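Local atomic coordinates of xyloglucanase (Paenibacillus pabuli, PDB entry 2JEP), a protein that hydrolyses the beta-1,4-glucan backbone of xyloglucan, a plant cell wall polysaccharide, as a family 5 xyloglucanase. Residues Y233-Y238 against F305-D310. Residues are numbered along the deposited sequence; the frame is centred on the assembly and turned at random.
Sequences YTVGNY and FKSMYD
Val235 sends one methyl to Met308 and to the backbone of Ser307, and the other to the Ser307 side chain; 157 Å² of surface is buried between 233-238 and 305-310. Its CB points at helix 298-313, and the branches divide there. CG1, anti to its own carbonyl carbon (chi1 -57°), lies 3.4 Å from SD of Met308 and 3.7 Å from the backbone O of Ser307. CG2 turns to the serine side chain, with OG of Ser307 at 3.7 Å and CB of Ser307 at 4.1 Å. A second conformer of Val235 was modelled, so this split applies to the one described here.

Met308 starts out beside the contact and comes nearer only at its end: bends at chi2 (-68°) and chi3 (-73°) carry the sulfur to the valine, and the two side chains cross at about a right angle. The hydroxyl of Ser307 touches CG2 without bonding to it; its polar partner is the backbone O of Gln304, one turn earlier in the same helix. The contact across the segments is therefore of van der Waals type. Ile231, lying against Ser307 and Met308, and Phe312, touched by Thr234 and Val235, extend the apolar interface along both helices.

The closest backbones are at Val235 and Met308, whose CA atoms are 6.5 Å apart, just before Gly236 leaves helical geometry. In this family 5 enzyme, the contact joins the short helix 231-235, which follows the fifth barrel strand, to helix 298-313, which leads into the seventh, on the outside of the closed eight-stranded TIM barrel.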
ATOM      1  N   TYR A 233     -12.528   9.866   3.615  1.00  8.22           N
ATOM      2  CA  TYR A 233     -13.382   9.618   2.448  1.00  8.70           C
ATOM      3  C   TYR A 233     -13.779   8.150   2.277  1.00  8.56           C
ATOM      4  O   TYR A 233     -14.632   7.850   1.447  1.00  8.34           O
ATOM      5  CB  TYR A 233     -12.737  10.150   1.159  1.00  8.93           C
ATOM      6  CG  TYR A 233     -12.584  11.659   1.100  1.00  9.36           C
ATOM      7  CD1 TYR A 233     -13.579  12.496   1.595  1.00 10.84           C
ATOM      8  CD2 TYR A 233     -11.458  12.247   0.560  1.00 10.29           C
ATOM      9  CE1 TYR A 233     -13.458  13.863   1.530  1.00 11.90           C
ATOM     10  CE2 TYR A 233     -11.332  13.626   0.493  1.00 11.45           C
ATOM     11  CZ  TYR A 233     -12.333  14.416   0.988  1.00 11.76           C
ATOM     12  OH  TYR A 233     -12.212  15.806   0.926  1.00 14.19           O
ATOM     13  N   THR A 234     -13.158   7.262   3.042  1.00  8.16           N
ATOM     14  CA  THR A 234     -13.479   5.846   3.072  1.00  8.12           C
ATOM     15  C   THR A 234     -14.468   5.512   4.189  1.00  8.79           C
ATOM     16  O   THR A 234     -15.375   4.702   3.993  1.00  9.19           O
ATOM     17  CB  THR A 234     -12.193   5.003   3.181  1.00  7.96           C
ATOM     18  OG1 THR A 234     -11.294   5.395   2.136  1.00  7.85           O
ATOM     19  CG2 THR A 234     -12.478   3.534   3.080  1.00  8.96           C
ATOM     20  N   VAL A 235     -14.294   6.127   5.357  1.00  9.00           N
ATOM     21  CA  VAL A 235     -15.200   5.828   6.470  0.50  9.12           C
ATOM     22  C   VAL A 235     -16.450   6.699   6.479  1.00 10.47           C
ATOM     23  O   VAL A 235     -17.478   6.271   6.998  1.00 12.52           O
ATOM     24  CB  VAL A 235     -14.518   5.907   7.865  0.50  8.48           C
ATOM     25  CG1 VAL A 235     -13.325   4.952   7.916  0.50  9.15           C
ATOM     26  CG2 VAL A 235     -14.139   7.363   8.234  0.50  7.61           C
ATOM     27  N   GLY A 236     -16.377   7.891   5.924  1.00 10.48           N
ATOM     28  CA  GLY A 236     -17.525   8.784   5.940  1.00 10.95           C
ATOM     29  C   GLY A 236     -18.544   8.470   4.870  1.00 11.24           C
ATOM     30  O   GLY A 236     -18.403   7.520   4.105  1.00 11.32           O
ATOM     31  N   ASN A 237     -19.597   9.284   4.819  1.00 10.77           N
ATOM     32  CA  ASN A 237     -20.709   9.017   3.907  1.00 10.85           C
ATOM     33  C   ASN A 237     -20.492   9.685   2.563  1.00 11.11           C
ATOM     34  O   ASN A 237     -21.195  10.628   2.189  1.00 12.73           O
ATOM     35  CB  ASN A 237     -22.030   9.476   4.546  1.00 11.97           C
ATOM     36  CG  ASN A 237     -23.229   9.052   3.740  1.00 12.33           C
ATOM     37  OD1 ASN A 237     -23.156   8.102   2.950  1.00 13.15           O
ATOM     38  ND2 ASN A 237     -24.340   9.745   3.927  1.00 15.69           N
ATOM     39  N   TYR A 238     -19.496   9.203   1.821  1.00 10.37           N
ATOM     40  CA  TYR A 238     -19.073   9.801   0.563  1.00  9.54           C
ATOM     41  C   TYR A 238     -19.251   8.906  -0.639  1.00  8.82           C
ATOM     42  O   TYR A 238     -19.032   9.348  -1.777  1.00  9.45           O
ATOM     43  CB  TYR A 238     -17.592  10.212   0.633  1.00 10.31           C
ATOM     44  CG  TYR A 238     -17.326  11.317   1.638  1.00 10.90           C
ATOM     45  CD1 TYR A 238     -17.552  12.648   1.304  1.00 12.51           C
ATOM     46  CD2 TYR A 238     -16.863  11.023   2.916  1.00 10.95           C
ATOM     47  CE1 TYR A 238     -17.296  13.671   2.225  1.00 14.17           C
ATOM     48  CE2 TYR A 238     -16.589  12.039   3.837  1.00 11.89           C
ATOM     49  CZ  TYR A 238     -16.819  13.360   3.490  1.00 13.26           C
ATOM     50  OH  TYR A 238     -16.533  14.343   4.426  1.00 15.62           O
ATOM     51  N   PHE A 305      -7.394   6.660  13.202  1.00  8.41           N
ATOM     52  CA  PHE A 305      -7.307   5.206  13.203  1.00  8.19           C
ATOM     53  C   PHE A 305      -8.497   4.585  13.916  1.00  8.62           C
ATOM     54  O   PHE A 305      -9.009   3.538  13.472  1.00  8.86           O
ATOM     55  CB  PHE A 305      -5.976   4.720  13.777  1.00  8.44           C
ATOM     56  CG  PHE A 305      -4.797   4.818  12.823  1.00  8.51           C
ATOM     57  CD1 PHE A 305      -4.798   5.686  11.739  1.00  9.10           C
ATOM     58  CD2 PHE A 305      -3.671   4.039  13.035  1.00  9.24           C
ATOM     59  CE1 PHE A 305      -3.704   5.766  10.901  1.00  8.65           C
ATOM     60  CE2 PHE A 305      -2.557   4.121  12.202  1.00  8.66           C
ATOM     61  CZ  PHE A 305      -2.588   4.990  11.127  1.00  8.29           C
ATOM     62  N   LYS A 306      -9.000   5.230  14.967  1.00  8.84           N
ATOM     63  CA  LYS A 306     -10.200   4.695  15.600  1.00  9.37           C
ATOM     64  C   LYS A 306     -11.349   4.646  14.591  1.00  9.36           C
ATOM     65  O   LYS A 306     -12.161   3.720  14.631  1.00 10.17           O
ATOM     66  CB  LYS A 306     -10.605   5.501  16.827  1.00 11.13           C
ATOM     67  CG  LYS A 306     -11.764   4.840  17.573  1.00 13.26           C
ATOM     68  CD  LYS A 306     -12.026   5.519  18.904  1.00 17.23           C
ATOM     69  CE  LYS A 306     -13.058   4.750  19.702  1.00 19.05           C
ATOM     70  NZ  LYS A 306     -14.415   4.858  19.098  1.00 19.02           N
ATOM     71  N   SER A 307     -11.422   5.604  13.673  1.00  8.84           N
ATOM     72  CA  SER A 307     -12.538   5.613  12.728  1.00  8.89           C
ATOM     73  C   SER A 307     -12.488   4.406  11.792  1.00  9.68           C
ATOM     74  O   SER A 307     -13.540   3.863  11.426  1.00 10.19           O
ATOM     75  CB  SER A 307     -12.614   6.930  11.972  1.00  8.85           C
ATOM     76  OG  SER A 307     -11.646   7.065  10.943  1.00  9.43           O
ATOM     77  N   MET A 308     -11.281   3.963  11.415  1.00  9.17           N
ATOM     78  CA  MET A 308     -11.151   2.772  10.590  1.00  8.94           C
ATOM     79  C   MET A 308     -11.514   1.515  11.378  1.00  9.16           C
ATOM     80  O   MET A 308     -12.139   0.592  10.852  1.00  9.95           O
ATOM     81  CB  MET A 308      -9.718   2.646  10.030  1.00  9.34           C
ATOM     82  CG  MET A 308      -9.354   3.688   8.998  1.00  9.64           C
ATOM     83  SD  MET A 308     -10.258   3.516   7.429  1.00  9.62           S
ATOM     84  CE  MET A 308      -9.468   2.042   6.716  1.00  9.65           C
ATOM     85  N   TYR A 309     -11.119   1.470  12.646  1.00  9.39           N
ATOM     86  CA  TYR A 309     -11.479   0.358  13.517  1.00 10.36           C
ATOM     87  C   TYR A 309     -12.997   0.244  13.645  1.00 10.55           C
ATOM     88  O   TYR A 309     -13.593  -0.835  13.451  1.00 11.52           O
ATOM     89  CB  TYR A 309     -10.819   0.547  14.887  1.00 10.97           C
ATOM     90  CG  TYR A 309     -11.271  -0.486  15.877  1.00 11.58           C
ATOM     91  CD1 TYR A 309     -10.662  -1.724  15.923  1.00 12.96           C
ATOM     92  CD2 TYR A 309     -12.309  -0.213  16.768  1.00 13.35           C
ATOM     93  CE1 TYR A 309     -11.066  -2.683  16.821  1.00 15.24           C
ATOM     94  CE2 TYR A 309     -12.745  -1.186  17.661  1.00 14.92           C
ATOM     95  CZ  TYR A 309     -12.111  -2.398  17.691  1.00 15.60           C
ATOM     96  OH  TYR A 309     -12.569  -3.359  18.586  1.00 19.32           O
ATOM     97  N   ASP A 310     -13.630   1.368  13.961  1.00 10.35           N
ATOM     98  CA  ASP A 310     -15.072   1.371  14.206  1.00 11.32           C
ATOM     99  C   ASP A 310     -15.867   0.984  12.945  1.00 11.43           C
ATOM    100  O   ASP A 310     -16.878   0.285  13.028  1.00 13.31           O
ATOM    101  CB  ASP A 310     -15.511   2.747  14.668  1.00 11.82           C
ATOM    102  CG  ASP A 310     -15.100   3.071  16.091  1.00 13.07           C
ATOM    103  OD1 ASP A 310     -14.748   2.167  16.864  1.00 15.90           O
ATOM    104  OD2 ASP A 310     -15.140   4.267  16.437  1.00 15.75           O
TER